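Local structure of arsenate Reductase (Corynebacterium glutamicum, 3T38) at residues 70-75 with 151-156; 128-133 with 192-197. The protein probably reduces arsenate to arsenite in a thioredoxin-dependent reaction, using a low molecular weight tyrosine phosphatase fold. All blocks are in the same frame, centred on the assembly; numbering follows the deposited sequence.

Contact 1: residues 70-75 with 151-156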
loop_
_atom_site.group_PDB
_atom_site.type_symbol
_atom_site.label_atom_id
_atom_site.label_comp_id
_atom_site.label_asym_id
_atom_site.label_seq_id
_atom_site.Cartn_x
_atom_site.Cartn_y
_atom_site.Cartn_z
ATOM N N LEU A 70 -9.213 -11.323 -4.806
ATOM C CA LEU A 70 -10.475 -10.583 -4.888
ATOM C C LEU A 70 -11.617 -11.352 -5.578
ATOM O O LEU A 70 -12.762 -11.269 -5.154
ATOM C CB LEU A 70 -10.263 -9.232 -5.582
ATOM C CG LEU A 70 -11.417 -8.207 -5.619
ATOM C CD1 LEU A 70 -11.828 -7.808 -4.164
ATOM C CD2 LEU A 70 -11.007 -6.972 -6.405
ATOM N N ALA A 71 -11.287 -12.078 -6.639
ATOM C CA ALA A 71 -12.225 -12.973 -7.328
ATOM C C ALA A 71 -12.827 -13.980 -6.341
ATOM O O ALA A 71 -14.020 -14.269 -6.368
ATOM C CB ALA A 71 -11.477 -13.712 -8.440
ATOM N N VAL A 72 -11.968 -14.515 -5.476
ATOM C CA VAL A 72 -12.379 -15.525 -4.491
ATOM C C VAL A 72 -13.262 -14.853 -3.430
ATOM O O VAL A 72 -14.369 -15.285 -3.171
ATOM C CB VAL A 72 -11.152 -16.234 -3.864
ATOM C CG1 VAL A 72 -11.561 -17.102 -2.653
ATOM C CG2 VAL A 72 -10.468 -17.104 -4.915
ATOM N N ALA A 73 -12.767 -13.768 -2.852
ATOM C CA ALA A 73 -13.501 -13.003 -1.856
ATOM C C ALA A 73 -14.937 -12.776 -2.302
ATOM O O ALA A 73 -15.853 -12.836 -1.498
ATOM C CB ALA A 73 -12.796 -11.666 -1.590
ATOM N N GLU A 74 -15.124 -12.550 -3.603
ATOM C CA GLU A 74 -16.439 -12.214 -4.181
ATOM C C GLU A 74 -17.160 -13.389 -4.878
ATOM O O GLU A 74 -18.148 -13.206 -5.639
ATOM C CB GLU A 74 -16.277 -11.062 -5.156
ATOM C CG GLU A 74 -15.575 -9.880 -4.574
ATOM C CD GLU A 74 -15.773 -8.606 -5.370
ATOM O OE1 GLU A 74 -16.249 -8.642 -6.552
ATOM O OE2 GLU A 74 -15.460 -7.543 -4.795
ATOM N N GLY A 75 -16.658 -14.589 -4.606
ATOM C CA GLY A 75 -17.220 -15.818 -5.127
ATOM C C GLY A 75 -17.274 -15.908 -6.642
ATOM O O GLY A 75 -18.257 -16.412 -7.194
ATOM N N ILE A 151 -7.120 -10.395 2.684
ATOM C CA ILE A 151 -7.771 -10.676 3.909
ATOM C C ILE A 151 -9.156 -11.193 3.601
ATOM O O ILE A 151 -9.562 -12.225 4.120
ATOM C CB ILE A 151 -7.833 -9.453 4.844
ATOM C CG1 ILE A 151 -6.411 -8.957 5.237
ATOM C CG2 ILE A 151 -8.618 -9.818 6.128
ATOM C CD1 ILE A 151 -6.441 -7.437 5.804
ATOM N N ARG A 152 -9.871 -10.516 2.713
ATOM C CA ARG A 152 -11.264 -10.908 2.356
ATOM C C ARG A 152 -11.335 -12.318 1.771
ATOM O O ARG A 152 -12.319 -13.072 1.971
ATOM C CB ARG A 152 -11.848 -9.932 1.374
ATOM C CG ARG A 152 -12.173 -8.554 1.953
ATOM C CD ARG A 152 -12.942 -7.702 0.947
ATOM N NE ARG A 152 -13.269 -6.355 1.416
ATOM C CZ ARG A 152 -14.498 -5.965 1.733
ATOM N NH1 ARG A 152 -15.530 -6.818 1.668
ATOM N NH2 ARG A 152 -14.698 -4.736 2.156
ATOM N N ALA A 153 -10.292 -12.676 1.024
ATOM C CA ALA A 153 -10.321 -13.987 0.374
ATOM C C ALA A 153 -10.064 -15.068 1.442
ATOM O O ALA A 153 -10.412 -16.181 1.219
ATOM C CB ALA A 153 -9.239 -14.037 -0.728
ATOM N N SER A 154 -9.365 -14.746 2.546
ATOM C CA SER A 154 -8.773 -15.748 3.390
ATOM C C SER A 154 -9.840 -16.466 4.276
ATOM O O SER A 154 -10.788 -15.827 4.746
ATOM C CB SER A 154 -7.671 -15.102 4.239
ATOM O OG SER A 154 -6.579 -14.718 3.415
ATOM N N ASP A 155 -9.713 -17.780 4.452
ATOM C CA ASP A 155 -10.519 -18.533 5.461
ATOM C C ASP A 155 -9.802 -18.552 6.834
ATOM O O ASP A 155 -10.437 -18.688 7.846
ATOM C CB ASP A 155 -10.786 -19.977 5.011
ATOM C CG ASP A 155 -11.514 -20.051 3.683
ATOM O OD1 ASP A 155 -12.727 -19.766 3.656
ATOM O OD2 ASP A 155 -10.886 -20.350 2.639
ATOM N N TYR A 156 -8.471 -18.439 6.841
ATOM C CA TYR A 156 -7.650 -18.400 8.061
ATOM C C TYR A 156 -6.719 -17.202 7.951
ATOM O O TYR A 156 -6.074 -17.026 6.915
ATOM C CB TYR A 156 -6.760 -19.651 8.180
ATOM C CG TYR A 156 -7.502 -20.933 8.430
ATOM C CD1 TYR A 156 -8.177 -21.568 7.385
ATOM C CD2 TYR A 156 -7.578 -21.492 9.729
ATOM C CE1 TYR A 156 -8.905 -22.740 7.587
ATOM C CE2 TYR A 156 -8.316 -22.715 9.964
ATOM C CZ TYR A 156 -8.987 -23.316 8.872
ATOM O OH TYR A 156 -9.705 -24.488 9.022
#

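Contact 2: residues 128-133 with 192-197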
loop_
_atom_site.group_PDB
_atom_site.type_symbol
_atom_site.label_atom_id
_atom_site.label_comp_id
_atom_site.label_asym_id
_atom_site.label_seq_id
_atom_site.Cartn_x
_atom_site.Cartn_y
_atom_site.Cartn_z
ATOM N N LEU A 128 16.007 -17.932 3.500
ATOM C CA LEU A 128 16.231 -18.561 2.222
ATOM C C LEU A 128 17.173 -19.757 2.355
ATOM O O LEU A 128 16.830 -20.859 1.909
ATOM C CB LEU A 128 16.839 -17.550 1.233
ATOM C CG LEU A 128 16.044 -16.807 0.135
ATOM C CD1 LEU A 128 14.585 -16.568 0.456
ATOM C CD2 LEU A 128 16.729 -15.482 -0.301
ATOM N N GLU A 129 18.350 -19.542 2.951
ATOM C CA GLU A 129 19.330 -20.605 3.107
ATOM C C GLU A 129 18.825 -21.820 3.936
ATOM O O GLU A 129 18.992 -22.960 3.481
ATOM C CB GLU A 129 20.700 -20.076 3.605
ATOM C CG GLU A 129 21.736 -21.219 3.941
ATOM C CD GLU A 129 23.128 -20.715 4.379
ATOM O OE1 GLU A 129 23.322 -19.489 4.538
ATOM O OE2 GLU A 129 24.054 -21.556 4.533
ATOM N N ILE A 130 18.214 -21.583 5.109
ATOM C CA ILE A 130 17.756 -22.682 5.982
ATOM C C ILE A 130 16.623 -23.492 5.338
ATOM O O ILE A 130 16.632 -24.729 5.392
ATOM C CB ILE A 130 17.247 -22.232 7.404
ATOM C CG1 ILE A 130 18.220 -21.320 8.171
ATOM C CG2 ILE A 130 16.875 -23.452 8.278
ATOM C CD1 ILE A 130 19.502 -21.894 8.454
ATOM N N LEU A 131 15.632 -22.800 4.779
ATOM C CA LEU A 131 14.513 -23.479 4.107
ATOM C C LEU A 131 15.072 -24.283 2.957
ATOM O O LEU A 131 14.771 -25.455 2.813
ATOM C CB LEU A 131 13.464 -22.484 3.615
ATOM C CG LEU A 131 12.641 -21.823 4.724
ATOM C CD1 LEU A 131 11.620 -20.920 4.113
ATOM C CD2 LEU A 131 11.984 -22.894 5.680
ATOM N N SER A 132 15.917 -23.638 2.159
ATOM C CA SER A 132 16.668 -24.350 1.109
ATOM C C SER A 132 17.403 -25.626 1.565
ATOM O O SER A 132 17.303 -26.645 0.886
ATOM C CB SER A 132 17.645 -23.407 0.430
ATOM O OG SER A 132 18.359 -24.128 -0.533
ATOM N N GLU A 133 18.088 -25.576 2.712
ATOM C CA GLU A 133 18.906 -26.699 3.235
ATOM C C GLU A 133 18.106 -27.919 3.599
ATOM O O GLU A 133 18.679 -28.975 3.818
ATOM C CB GLU A 133 19.603 -26.327 4.532
ATOM C CG GLU A 133 20.628 -25.246 4.453
ATOM C CD GLU A 133 21.432 -25.162 5.746
ATOM O OE1 GLU A 133 21.666 -24.024 6.230
ATOM O OE2 GLU A 133 21.819 -26.242 6.269
ATOM N N GLU A 192 15.761 -21.480 15.338
ATOM C CA GLU A 192 14.762 -21.884 16.327
ATOM C C GLU A 192 13.351 -21.432 16.006
ATOM O O GLU A 192 12.392 -22.168 16.206
ATOM C CB GLU A 192 15.181 -21.361 17.697
ATOM C CG GLU A 192 16.391 -22.127 18.300
ATOM C CD GLU A 192 17.128 -21.334 19.386
ATOM O OE1 GLU A 192 17.171 -20.083 19.319
ATOM O OE2 GLU A 192 17.692 -21.967 20.307
ATOM N N ILE A 193 13.236 -20.216 15.507
ATOM C CA ILE A 193 11.964 -19.698 15.008
ATOM C C ILE A 193 11.401 -20.626 13.886
ATOM O O ILE A 193 10.235 -20.886 13.845
ATOM C CB ILE A 193 12.157 -18.231 14.451
ATOM C CG1 ILE A 193 12.532 -17.261 15.561
ATOM C CG2 ILE A 193 10.874 -17.699 13.744
ATOM C CD1 ILE A 193 13.035 -15.927 14.996
ATOM N N ILE A 194 12.243 -21.086 12.966
ATOM C CA ILE A 194 11.801 -22.005 11.912
ATOM C C ILE A 194 11.216 -23.279 12.529
ATOM O O ILE A 194 10.128 -23.690 12.151
ATOM C CB ILE A 194 12.920 -22.240 10.849
ATOM C CG1 ILE A 194 13.079 -20.957 10.033
ATOM C CG2 ILE A 194 12.604 -23.369 9.933
ATOM C CD1 ILE A 194 14.291 -20.866 9.027
ATOM N N GLU A 195 11.882 -23.808 13.560
ATOM C CA GLU A 195 11.433 -25.012 14.289
ATOM C C GLU A 195 10.147 -24.780 15.033
ATOM O O GLU A 195 9.298 -25.638 15.031
ATOM C CB GLU A 195 12.446 -25.466 15.332
ATOM C CG GLU A 195 13.840 -25.460 14.833
ATOM C CD GLU A 195 14.222 -26.775 14.195
ATOM O OE1 GLU A 195 13.404 -27.258 13.330
ATOM O OE2 GLU A 195 15.316 -27.309 14.576
ATOM N N GLU A 196 10.025 -23.642 15.716
ATOM C CA GLU A 196 8.782 -23.382 16.435
ATOM C C GLU A 196 7.619 -23.203 15.450
ATOM O O GLU A 196 6.549 -23.736 15.656
ATOM C CB GLU A 196 8.906 -22.201 17.378
ATOM C CG GLU A 196 7.539 -21.725 17.851
ATOM C CD GLU A 196 7.618 -20.685 18.955
ATOM O OE1 GLU A 196 8.658 -19.963 19.028
ATOM O OE2 GLU A 196 6.631 -20.592 19.744
ATOM N N ILE A 197 7.849 -22.491 14.364
ATOM C CA ILE A 197 6.816 -22.273 13.423
ATOM C C ILE A 197 6.376 -23.584 12.741
ATOM O O ILE A 197 5.174 -23.838 12.596
ATOM C CB ILE A 197 7.274 -21.241 12.385
ATOM C CG1 ILE A 197 7.362 -19.838 13.042
ATOM C CG2 ILE A 197 6.351 -21.268 11.111
ATOM C CD1 ILE A 197 8.133 -18.809 12.075
#

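Contact 1: residues 70-75 with 151-156
A73, in the last turn of helix 55-73, packs closely against R152 and A153 at the end of helix 148-153, an apolar contact that ties the N-terminal helical part of the chain to the phosphatase-like part. The backbones come unusually near: the CA atoms of A73 and A153 lie 4.0 Å apart, an approach possible because both side chains stop at a methyl group. A73 CB points at the other segment and touches the root of the arginine, 3.6 Å from R152 CB and 3.7 Å from R152 C. V72 closes one flank: with CG1 anti to its backbone N (chi1 170°), that methyl lies 4.1 Å from A153 O, while V72 CB and A153 CB are 4.3 Å apart. V72 also touches Q83 on strand 83-88. Just past the contact helix 55-73 ends in a Schellman motif, with G75 at positive phi (59°) as the C-prime residue, G75 N bonded to V72 O at 2.8 Å and K76 N bonded to A71 O. Beyond its CB, R152 turns away from A73; its methylenes run straight out to NE, which forms a salt bridge with D148 one turn earlier in the same helix. Its guanidinium group also makes a cation-pi contact with F39 of the second subunit, so the base of this arginine serves the intrachain joint and its end the dimer interface. From K172, NZ hydrogen-bonds the backbone oxygens of R152 and S154.

Contact 2: residues 128-133 with 192-197
I194 of helix 190-211 reaches across to I130 and L131 of helix 125-133, and these three aliphatic side chains make the whole contact between the two segments. The backbones are kept apart by side chains, with 8.4 Å between the CA atoms of L131 and I194, the nearest such pair. Packing is tight at I130. There the terminal methyl of I194 presses against the branch point of the other isoleucine, with I194 CD1 3.6 Å from I130 CB. The same methyl is 3.7 Å from I130 CG2 and 4.0 Å from I130 CG1, so a single carbon meets the beta carbon and both of its branches. In I194, CD1 is anti to CA about the CB-CG1 bond (chi2 171°), which carries this methyl to I130; the two side chains meet at a slant. L131 is looser: its CB is not aimed at the other helix, and only the end of the side chain approaches, L131 CD2 standing 4.3 Å from I194 CG2. Helix 94-106 adjoins this side, where I97 touches I194 and A100 touches L131, so the contact continues into the packing of three helices within the low molecular weight phosphatase fold. The solvent side is the edge beside I130, itself partly exposed. E133 on one helix and E192 and E195 on the other are exposed near this edge and do not touch across the contact; E192 OE1 instead accepts a hydrogen bond from K189 N. With the touching atoms all carbon, attraction here rests on methyl packing and the exclusion of water, and would depend on shape more than on any fixed polar geometry.

How the contacts relate
Contacts 1 and 2 lie on opposite sides of the chain's centre, their own centres 29 Å apart. They share no helix, but 125-133 and 148-153 are consecutive helices, and the four segments alternate in sequence. Contact 2 is the more buried, stays within the phosphatase-like part and is confined to one subunit. Contact 1 is partly buried, brings in the N-terminal helical part and borders the second subunit. Neither has a hydrogen bond between its segments; contact 2 is carbon against carbon, whereas in contact 1 methyls also rest on backbone N and O atoms. Small alanines allow close backbones in contact 1, while branched side chains space the helices in contact 2. Charge adjoins contact 1 through an arginine, contact 2 through exposed glutamates.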